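Local coordinates for INSIG protein homolog (Mycobacterium vanbaalenii PYR-1, PDB 4XU6) that binds diacylglycerol in the membrane as a homotrimeric bacterial homolog of the Insig proteins, at residues A[106-111]-A[164-169]; A[24-29]-A[88-93]; A[95-100]-A[149-154]. All blocks are in the same frame, centred on the assembly; numbering follows the deposited sequence.

How the interactions relate
Followed from the N terminus, the chain first passes through helix 5-29, whose end packs on helix 76-96 in interaction 2; this contact closes a loop of 58 residues holding the short strands 32-34, 41-42 and 45-46 and helix 48-64. Interaction 3 opens just beyond, where helix 76-96 ends, and interaction 1 opens on the following helix 101-119. Their partners come in the same order, the loop after strand 148-150 and then helix 164-184, so interactions 3 and 1 cross, while interaction 2 precedes both in series. Together they tie four of the six transmembrane helices and a strand-borne tyrosine around one fatty acid, chain E, which all three touch.

Interaction 1. Residues A[106-111]-A[164-169]; sequences ALVAAA and LAPLYF. Unlike the reference sequence in segment 106-111: Ala109 (reference Cys). With TDA (N-tridecanoic acid), chain E; TDA (N-tridecanoic acid), chain F.
Pro166 turns CB and CG of its pyrrolidine ring to Ala109 and Val108, while the phenol of Tyr168, two residues on in the same helix, takes part in the lipid pocket instead. Over one face of the Tyr168 ring runs the n-tridecanoic acid of chain E, its C25 lying 3.6 Å above the plane and offset toward the rim; the acid of chain F approaches obliquely and brings its C25 to 3.4 Å from Tyr168 OH. Glu139 hydrogen-bonds that hydroxyl and fixes the ring's far end.

Between the segments the contact is purely apolar. Val108 CG1 extends away from its own backbone N (chi1 -178°) and meets Pro166 CG at 3.6 Å, the two side chains crossing at about a right angle. It also touches Leu167, with CB at 4.2 Å from Val108 CG1. Ala109, which differs from the reference sequence (Cys), presents its backbone: Ala109 CA lies 3.6 Å from Pro166 CB, and these residues have the closest CA pair, 5.1 Å apart. The axes of the two segments approach to 8.3 Å at 17°, with the alanine backbone against the proline ring.

The isobutyl end of Leu167 turns to the chain E acid, CD2 4.0 Å from C25 of that acid. Beyond Val108 stand Thr89 and Thr93 of helix 76-96, and beyond Tyr168 lies helix 122-144; Ala110 packs on Gly88 of a second subunit.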
# COMPACT_ATOMS: atom_id res chain seq x y z
N ALA A 106 -10.35 3.78 8.38
CA ALA A 106 -9.93 2.37 8.40
C ALA A 106 -8.68 2.16 7.54
O ALA A 106 -7.79 1.37 7.90
CB ALA A 106 -11.07 1.47 7.91
N LEU A 107 -8.61 2.86 6.41
CA LEU A 107 -7.46 2.70 5.52
C LEU A 107 -6.18 3.16 6.22
O LEU A 107 -5.16 2.47 6.19
CB LEU A 107 -7.67 3.48 4.22
CG LEU A 107 -6.48 3.47 3.25
CD1 LEU A 107 -6.14 2.04 2.82
CD2 LEU A 107 -6.76 4.35 2.02
N VAL A 108 -6.23 4.32 6.87
CA VAL A 108 -5.08 4.85 7.59
C VAL A 108 -4.71 3.95 8.78
O VAL A 108 -3.53 3.69 9.02
CB VAL A 108 -5.34 6.30 8.06
CG1 VAL A 108 -4.11 6.87 8.80
CG2 VAL A 108 -5.70 7.17 6.86
N ALA A 109 -5.72 3.46 9.50
CA ALA A 109 -5.45 2.53 10.59
C ALA A 109 -4.79 1.24 10.11
O ALA A 109 -3.93 0.69 10.79
CB ALA A 109 -6.74 2.21 11.37
N ALA A 110 -5.19 0.75 8.94
CA ALA A 110 -4.57 -0.45 8.38
C ALA A 110 -3.11 -0.18 8.03
O ALA A 110 -2.24 -0.99 8.30
CB ALA A 110 -5.33 -0.94 7.14
N ALA A 111 -2.84 0.97 7.43
CA ALA A 111 -1.48 1.34 7.07
C ALA A 111 -0.62 1.45 8.32
O ALA A 111 0.53 1.00 8.34
CB ALA A 111 -1.46 2.66 6.29
N LEU A 164 -6.14 11.32 12.03
CA LEU A 164 -4.95 11.79 12.75
C LEU A 164 -4.49 10.78 13.79
O LEU A 164 -3.30 10.64 14.03
CB LEU A 164 -5.21 13.13 13.44
CG LEU A 164 -5.40 14.32 12.49
CD1 LEU A 164 -5.69 15.58 13.30
CD2 LEU A 164 -4.17 14.51 11.61
N ALA A 165 -5.43 10.08 14.42
CA ALA A 165 -5.02 9.14 15.46
C ALA A 165 -4.09 8.04 14.91
O ALA A 165 -2.98 7.88 15.42
CB ALA A 165 -6.24 8.57 16.22
N PRO A 166 -4.52 7.30 13.86
CA PRO A 166 -3.53 6.32 13.37
C PRO A 166 -2.36 6.96 12.61
O PRO A 166 -1.29 6.36 12.56
CB PRO A 166 -4.36 5.42 12.43
CG PRO A 166 -5.56 6.23 12.05
CD PRO A 166 -5.85 7.08 13.27
N LEU A 167 -2.54 8.14 12.03
CA LEU A 167 -1.42 8.78 11.34
C LEU A 167 -0.31 9.14 12.34
O LEU A 167 0.85 8.83 12.11
CB LEU A 167 -1.86 10.01 10.54
CG LEU A 167 -0.77 10.83 9.83
CD1 LEU A 167 0.01 9.97 8.85
CD2 LEU A 167 -1.39 12.06 9.11
N TYR A 168 -0.68 9.80 13.44
CA TYR A 168 0.30 10.14 14.47
C TYR A 168 0.88 8.88 15.10
O TYR A 168 2.07 8.83 15.41
CB TYR A 168 -0.33 11.03 15.55
CG TYR A 168 -0.34 12.52 15.21
CD1 TYR A 168 0.84 13.25 15.20
CD2 TYR A 168 -1.53 13.18 14.90
CE1 TYR A 168 0.84 14.62 14.89
CE2 TYR A 168 -1.55 14.56 14.59
CZ TYR A 168 -0.34 15.26 14.59
OH TYR A 168 -0.30 16.61 14.29
N PHE A 169 0.06 7.85 15.29
CA PHE A 169 0.56 6.60 15.86
C PHE A 169 1.72 6.04 15.02
O PHE A 169 2.77 5.70 15.54
CB PHE A 169 -0.55 5.55 15.99
CG PHE A 169 -0.05 4.20 16.45
CD1 PHE A 169 0.13 3.94 17.81
CD2 PHE A 169 0.28 3.22 15.53
CE1 PHE A 169 0.61 2.70 18.24
CE2 PHE A 169 0.76 1.97 15.94
CZ PHE A 169 0.93 1.72 17.30
O21 TDA E . -2.55 16.82 9.60
O22 TDA E . -2.10 18.94 10.46
C21 TDA E . -1.71 17.78 10.33
C22 TDA E . -0.36 17.38 10.84
C23 TDA E . -0.20 15.85 10.87
C24 TDA E . 1.23 15.45 11.24
C25 TDA E . 1.37 13.94 11.38
C26 TDA E . 2.79 13.51 11.72
C27 TDA E . 3.68 13.77 10.52
C28 TDA E . 5.11 13.35 10.75
C29 TDA E . 5.96 13.79 9.57
C30 TDA E . 7.38 13.30 9.80
C31 TDA E . 7.42 11.78 9.74
C32 TDA E . 8.86 11.28 9.78
C33 TDA E . 8.92 9.85 10.29
C21 TDA F . -0.62 21.54 13.72
C22 TDA F . 0.08 21.11 14.99
C23 TDA F . 0.93 19.87 14.77
C24 TDA F . 1.51 19.39 16.10
C25 TDA F . 2.32 18.12 15.94
C26 TDA F . 2.55 17.43 17.29
C27 TDA F . 3.12 18.40 18.31
C28 TDA F . 3.16 17.78 19.70
C29 TDA F . 4.58 17.86 20.26
C30 TDA F . 5.03 19.31 20.37
C31 TDA F . 6.55 19.38 20.46
C32 TDA F . 7.08 18.38 21.49
C33 TDA F . 8.51 18.71 21.89

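Interaction 2. Residues A[24-29]-A[88-93]; sequences HSHVVT and GTYVTT. With TDA (N-tridecanoic acid), chain E.
His26 reaches across from helix 5-29 to touch both Tyr90 and Thr93 of helix 76-96. From CB the chain turns with CG anti to the carbonyl carbon (chi1 -83°), which swings the imidazole over to the neighbouring helix. ND1 comes first: a water sits 2.8 Å from His26 ND1, and the same water lies 2.7 Å from Tyr90 OH, bridging the two rings. Next, CE1 meets two partners from different directions, one in the ring plane and one over a face. Carboxylate oxygen O21 of the chain E n-tridecanoic acid stands in the ring plane, 3.3 Å from His26 CE1, while Tyr90 CE1 approaches one face to 3.5 Å from the same carbon. The two rings thus form an edge-to-face pair, tyrosine edge on histidine face, with planes at 63°. At the tip, His26 NE2 donates to Thr93 OG1 over 2.8 Å, fairly straight (161°) and close to the imidazole plane. Thr93 OG1 in turn donates to Tyr90 O of its own helix, which helps to set the hydroxyl. Bonds on both nitrogens and a ring against one face would fix the imidazole's rotation.

Beside this, the helices meet through Ser25 and Val91: Val91 CG1 covers the serine, 3.5 Å from Ser25 OG, a hydroxyl that hydrogen-bonds Ile21 O. The two segments run nearly parallel, with axes 8.9 Å apart.

Tyr90 OH also packs on the first methylenes of the fatty acid. A buried histidine held between tyrosine, threonine and water at the carboxylate of the bound fatty acid marks the diacylglycerol-binding site, to which His26 belongs.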
# COMPACT_ATOMS: atom_id res chain seq x y z
N HIS A 24 1.78 20.61 2.80
CA HIS A 24 1.48 21.16 1.48
C HIS A 24 0.39 20.34 0.80
O HIS A 24 -0.53 20.89 0.19
CB HIS A 24 2.70 21.20 0.57
CG HIS A 24 2.35 21.46 -0.86
ND1 HIS A 24 2.00 22.71 -1.31
CD2 HIS A 24 2.23 20.62 -1.92
CE1 HIS A 24 1.70 22.64 -2.60
NE2 HIS A 24 1.83 21.38 -2.99
N SER A 25 0.49 19.02 0.89
CA SER A 25 -0.50 18.13 0.29
C SER A 25 -1.91 18.38 0.86
O SER A 25 -2.88 18.46 0.10
CB SER A 25 -0.10 16.66 0.48
OG SER A 25 1.11 16.39 -0.20
N HIS A 26 -2.01 18.52 2.18
CA HIS A 26 -3.30 18.85 2.80
C HIS A 26 -3.85 20.21 2.34
O HIS A 26 -5.04 20.34 2.05
CB HIS A 26 -3.19 18.83 4.33
CG HIS A 26 -3.33 17.46 4.92
ND1 HIS A 26 -3.14 17.20 6.26
CD2 HIS A 26 -3.67 16.28 4.35
CE1 HIS A 26 -3.34 15.91 6.49
NE2 HIS A 26 -3.66 15.33 5.34
N VAL A 27 -2.98 21.21 2.28
CA VAL A 27 -3.43 22.55 1.88
C VAL A 27 -3.90 22.59 0.42
O VAL A 27 -4.99 23.09 0.13
CB VAL A 27 -2.35 23.62 2.15
CG1 VAL A 27 -2.73 24.96 1.49
CG2 VAL A 27 -2.16 23.81 3.66
N VAL A 28 -3.09 22.03 -0.48
CA VAL A 28 -3.39 22.10 -1.91
C VAL A 28 -4.61 21.27 -2.30
O VAL A 28 -5.27 21.56 -3.29
CB VAL A 28 -2.16 21.73 -2.79
CG1 VAL A 28 -1.91 20.21 -2.76
CG2 VAL A 28 -2.36 22.21 -4.21
N THR A 29 -4.94 20.25 -1.51
CA THR A 29 -6.12 19.45 -1.80
C THR A 29 -7.34 19.99 -1.06
O THR A 29 -8.45 19.51 -1.27
CB THR A 29 -5.95 17.98 -1.38
OG1 THR A 29 -5.62 17.92 0.01
CG2 THR A 29 -4.88 17.29 -2.19
N GLY A 88 3.91 8.35 2.78
CA GLY A 88 2.91 7.85 1.84
C GLY A 88 1.52 7.87 2.45
O GLY A 88 0.55 8.20 1.78
N THR A 89 1.43 7.52 3.73
CA THR A 89 0.13 7.51 4.40
C THR A 89 -0.40 8.94 4.55
O THR A 89 -1.58 9.20 4.35
CB THR A 89 0.24 6.84 5.79
OG1 THR A 89 0.72 5.50 5.63
CG2 THR A 89 -1.10 6.80 6.49
N TYR A 90 0.50 9.84 4.93
CA TYR A 90 0.18 11.26 5.09
C TYR A 90 -0.40 11.83 3.78
O TYR A 90 -1.50 12.42 3.77
CB TYR A 90 1.47 11.98 5.49
CG TYR A 90 1.35 13.37 6.09
CD1 TYR A 90 0.21 14.16 5.91
CD2 TYR A 90 2.40 13.90 6.83
CE1 TYR A 90 0.14 15.44 6.48
CE2 TYR A 90 2.33 15.16 7.39
CZ TYR A 90 1.21 15.92 7.21
OH TYR A 90 1.17 17.18 7.77
N VAL A 91 0.32 11.66 2.67
CA VAL A 91 -0.17 12.22 1.40
C VAL A 91 -1.44 11.52 0.92
O VAL A 91 -2.27 12.13 0.26
CB VAL A 91 0.91 12.27 0.28
CG1 VAL A 91 2.08 13.16 0.71
CG2 VAL A 91 1.40 10.87 -0.09
N THR A 92 -1.59 10.24 1.26
CA THR A 92 -2.82 9.52 0.89
C THR A 92 -4.03 10.16 1.57
O THR A 92 -5.11 10.25 0.96
CB THR A 92 -2.75 8.02 1.25
OG1 THR A 92 -1.72 7.39 0.48
CG2 THR A 92 -4.08 7.32 0.96
N THR A 93 -3.87 10.60 2.81
CA THR A 93 -5.00 11.23 3.50
C THR A 93 -5.43 12.50 2.77
O THR A 93 -6.60 12.83 2.76
CB THR A 93 -4.72 11.55 4.99
OG1 THR A 93 -3.67 12.51 5.10
CG2 THR A 93 -4.37 10.28 5.75
O21 TDA E . -2.55 16.82 9.60
O22 TDA E . -2.10 18.94 10.46
C21 TDA E . -1.71 17.78 10.33
C22 TDA E . -0.36 17.38 10.84
C23 TDA E . -0.20 15.85 10.87
C24 TDA E . 1.23 15.45 11.24
C25 TDA E . 1.37 13.94 11.38
C26 TDA E . 2.79 13.51 11.72
C27 TDA E . 3.68 13.77 10.52
C28 TDA E . 5.11 13.35 10.75
C29 TDA E . 5.96 13.79 9.57
C30 TDA E . 7.38 13.30 9.80
C31 TDA E . 7.42 11.78 9.74
C32 TDA E . 8.86 11.28 9.78
C33 TDA E . 8.92 9.85 10.29
O HOH W 1 -1.09 18.69 7.51

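Interaction 3. Residues A[95-100]-A[149-154]; sequences LVHAFP and AYHPDS. With TDA (N-tridecanoic acid), chain E.
Ser154 OG donates to His97 O over 3.0 Å, linking the loop after strand 148-150 to the type I beta turn, Val96 to Phe99, that follows helix 76-96. The hydroxyl arrives well above the carbonyl plane, with a C=O...OG angle of 118°, and not along a lone-pair direction. The same oxygen also lies at the edge of the His97 ring, in its plane and 3.6 Å from His97 CD2.

The imidazole of His97 then reaches on to His151. Because His97 CG lies between its backbone N and carbonyl carbon (chi1 77°), the ring folds toward the other segment, and its NE2 edge points at one face of the His151 ring. The pair is edge-to-face, with centroids 5.3 Å apart and planes at 68°. Pro152 CD packs on the opposite face of His151, which is thus covered on both sides. His151 ND1 accepts from the backbone N of Asp153 over 3.1 Å, a fairly straight bond, although the donor is tilted from the ring plane, that helps to hold the ring's rotation. His97 ND1 hydrogen-bonds Ala94 O, holding the turn to the helix it leaves.

Two waters fill in at the outer side. One donates to Ala98 O and to Asp153 OD2; the other donates to Asp153 O and, at a longer 3.3 Å, to Phe99 O. Turn and loop are therefore stitched largely through solvent there.

The joint borders the diacylglycerol-binding site, since the strand residue just before His151 is a diacylglycerol-binding tyrosine. Tyr150 OH hydrogen-bonds Glu139 and the chain E n-tridecanoic acid, whose O21 lies 3.0 Å from Tyr150 OH at the edge of the tyrosine ring, near its plane.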
# COMPACT_ATOMS: atom_id res chain seq x y z
N LEU A 95 -5.29 12.84 -0.49
CA LEU A 95 -6.01 12.37 -1.69
C LEU A 95 -7.42 11.88 -1.38
O LEU A 95 -8.31 12.02 -2.21
CB LEU A 95 -5.23 11.25 -2.38
CG LEU A 95 -3.80 11.59 -2.82
CD1 LEU A 95 -3.13 10.39 -3.49
CD2 LEU A 95 -3.79 12.79 -3.75
N VAL A 96 -7.63 11.29 -0.21
CA VAL A 96 -8.91 10.63 0.05
C VAL A 96 -9.78 11.34 1.08
O VAL A 96 -10.83 10.83 1.45
CB VAL A 96 -8.71 9.14 0.48
CG1 VAL A 96 -7.90 8.38 -0.58
CG2 VAL A 96 -8.02 9.03 1.86
N HIS A 97 -9.36 12.52 1.54
CA HIS A 97 -10.04 13.19 2.66
C HIS A 97 -11.54 13.47 2.43
O HIS A 97 -12.30 13.55 3.40
CB HIS A 97 -9.36 14.51 3.02
CG HIS A 97 -9.67 15.62 2.06
ND1 HIS A 97 -8.94 15.84 0.91
CD2 HIS A 97 -10.64 16.56 2.08
CE1 HIS A 97 -9.45 16.87 0.26
NE2 HIS A 97 -10.48 17.33 0.94
N ALA A 98 -11.96 13.61 1.18
CA ALA A 98 -13.37 13.93 0.89
C ALA A 98 -14.30 12.72 0.93
O ALA A 98 -15.53 12.87 0.81
CB ALA A 98 -13.49 14.66 -0.46
N PHE A 99 -13.73 11.53 1.10
CA PHE A 99 -14.51 10.29 1.13
C PHE A 99 -15.11 10.05 2.52
O PHE A 99 -14.71 10.71 3.47
CB PHE A 99 -13.63 9.10 0.72
CG PHE A 99 -13.40 9.01 -0.77
CD1 PHE A 99 -14.31 8.35 -1.58
CD2 PHE A 99 -12.26 9.57 -1.35
CE1 PHE A 99 -14.10 8.26 -2.95
CE2 PHE A 99 -12.04 9.48 -2.71
CZ PHE A 99 -12.97 8.83 -3.52
N PRO A 100 -16.08 9.11 2.64
CA PRO A 100 -16.73 8.90 3.94
C PRO A 100 -15.75 8.52 5.06
O PRO A 100 -14.76 7.82 4.81
CB PRO A 100 -17.71 7.77 3.66
CG PRO A 100 -18.09 7.96 2.20
CD PRO A 100 -16.78 8.38 1.56
N ALA A 149 -8.36 25.25 9.96
CA ALA A 149 -9.54 24.40 10.05
C ALA A 149 -9.42 23.22 9.10
O ALA A 149 -8.70 23.30 8.10
CB ALA A 149 -10.81 25.19 9.75
N TYR A 150 -10.13 22.14 9.40
CA TYR A 150 -10.24 21.02 8.47
C TYR A 150 -11.42 21.22 7.54
O TYR A 150 -12.36 21.96 7.85
CB TYR A 150 -10.35 19.68 9.22
CG TYR A 150 -9.00 19.13 9.63
CD1 TYR A 150 -8.35 19.59 10.77
CD2 TYR A 150 -8.37 18.15 8.86
CE1 TYR A 150 -7.11 19.10 11.13
CE2 TYR A 150 -7.13 17.66 9.22
CZ TYR A 150 -6.50 18.13 10.35
OH TYR A 150 -5.26 17.65 10.71
N HIS A 151 -11.36 20.58 6.37
CA HIS A 151 -12.50 20.51 5.47
C HIS A 151 -13.68 19.95 6.25
O HIS A 151 -13.50 19.09 7.11
CB HIS A 151 -12.16 19.60 4.29
CG HIS A 151 -13.16 19.66 3.17
ND1 HIS A 151 -14.28 18.87 3.14
CD2 HIS A 151 -13.19 20.41 2.05
CE1 HIS A 151 -14.97 19.13 2.05
NE2 HIS A 151 -14.33 20.07 1.37
N PRO A 152 -14.90 20.45 5.98
CA PRO A 152 -16.08 20.04 6.77
C PRO A 152 -16.38 18.54 6.68
O PRO A 152 -17.04 18.01 7.56
CB PRO A 152 -17.22 20.85 6.14
CG PRO A 152 -16.55 22.05 5.56
CD PRO A 152 -15.21 21.56 5.06
N ASP A 153 -15.90 17.88 5.64
CA ASP A 153 -16.09 16.43 5.54
C ASP A 153 -14.94 15.63 6.16
O ASP A 153 -14.90 14.40 6.05
CB ASP A 153 -16.39 16.01 4.10
CG ASP A 153 -17.77 16.45 3.63
OD1 ASP A 153 -18.66 16.60 4.50
OD2 ASP A 153 -17.96 16.66 2.41
N SER A 154 -14.02 16.32 6.84
CA SER A 154 -12.92 15.66 7.53
C SER A 154 -12.67 16.26 8.91
O SER A 154 -11.52 16.44 9.30
CB SER A 154 -11.63 15.78 6.71
OG SER A 154 -11.90 15.81 5.33
O21 TDA E . -2.55 16.82 9.60
O22 TDA E . -2.10 18.94 10.46
C21 TDA E . -1.71 17.78 10.33
C22 TDA E . -0.36 17.38 10.84
C23 TDA E . -0.20 15.85 10.87
C24 TDA E . 1.23 15.45 11.24
C25 TDA E . 1.37 13.94 11.38
C26 TDA E . 2.79 13.51 11.72
C27 TDA E . 3.68 13.77 10.52
C28 TDA E . 5.11 13.35 10.75
C29 TDA E . 5.96 13.79 9.57
C30 TDA E . 7.38 13.30 9.80
C31 TDA E . 7.42 11.78 9.74
C32 TDA E . 8.86 11.28 9.78
C33 TDA E . 8.92 9.85 10.29
O HOH W 2 -17.19 14.81 0.29
O HOH W 3 -16.78 12.51 5.22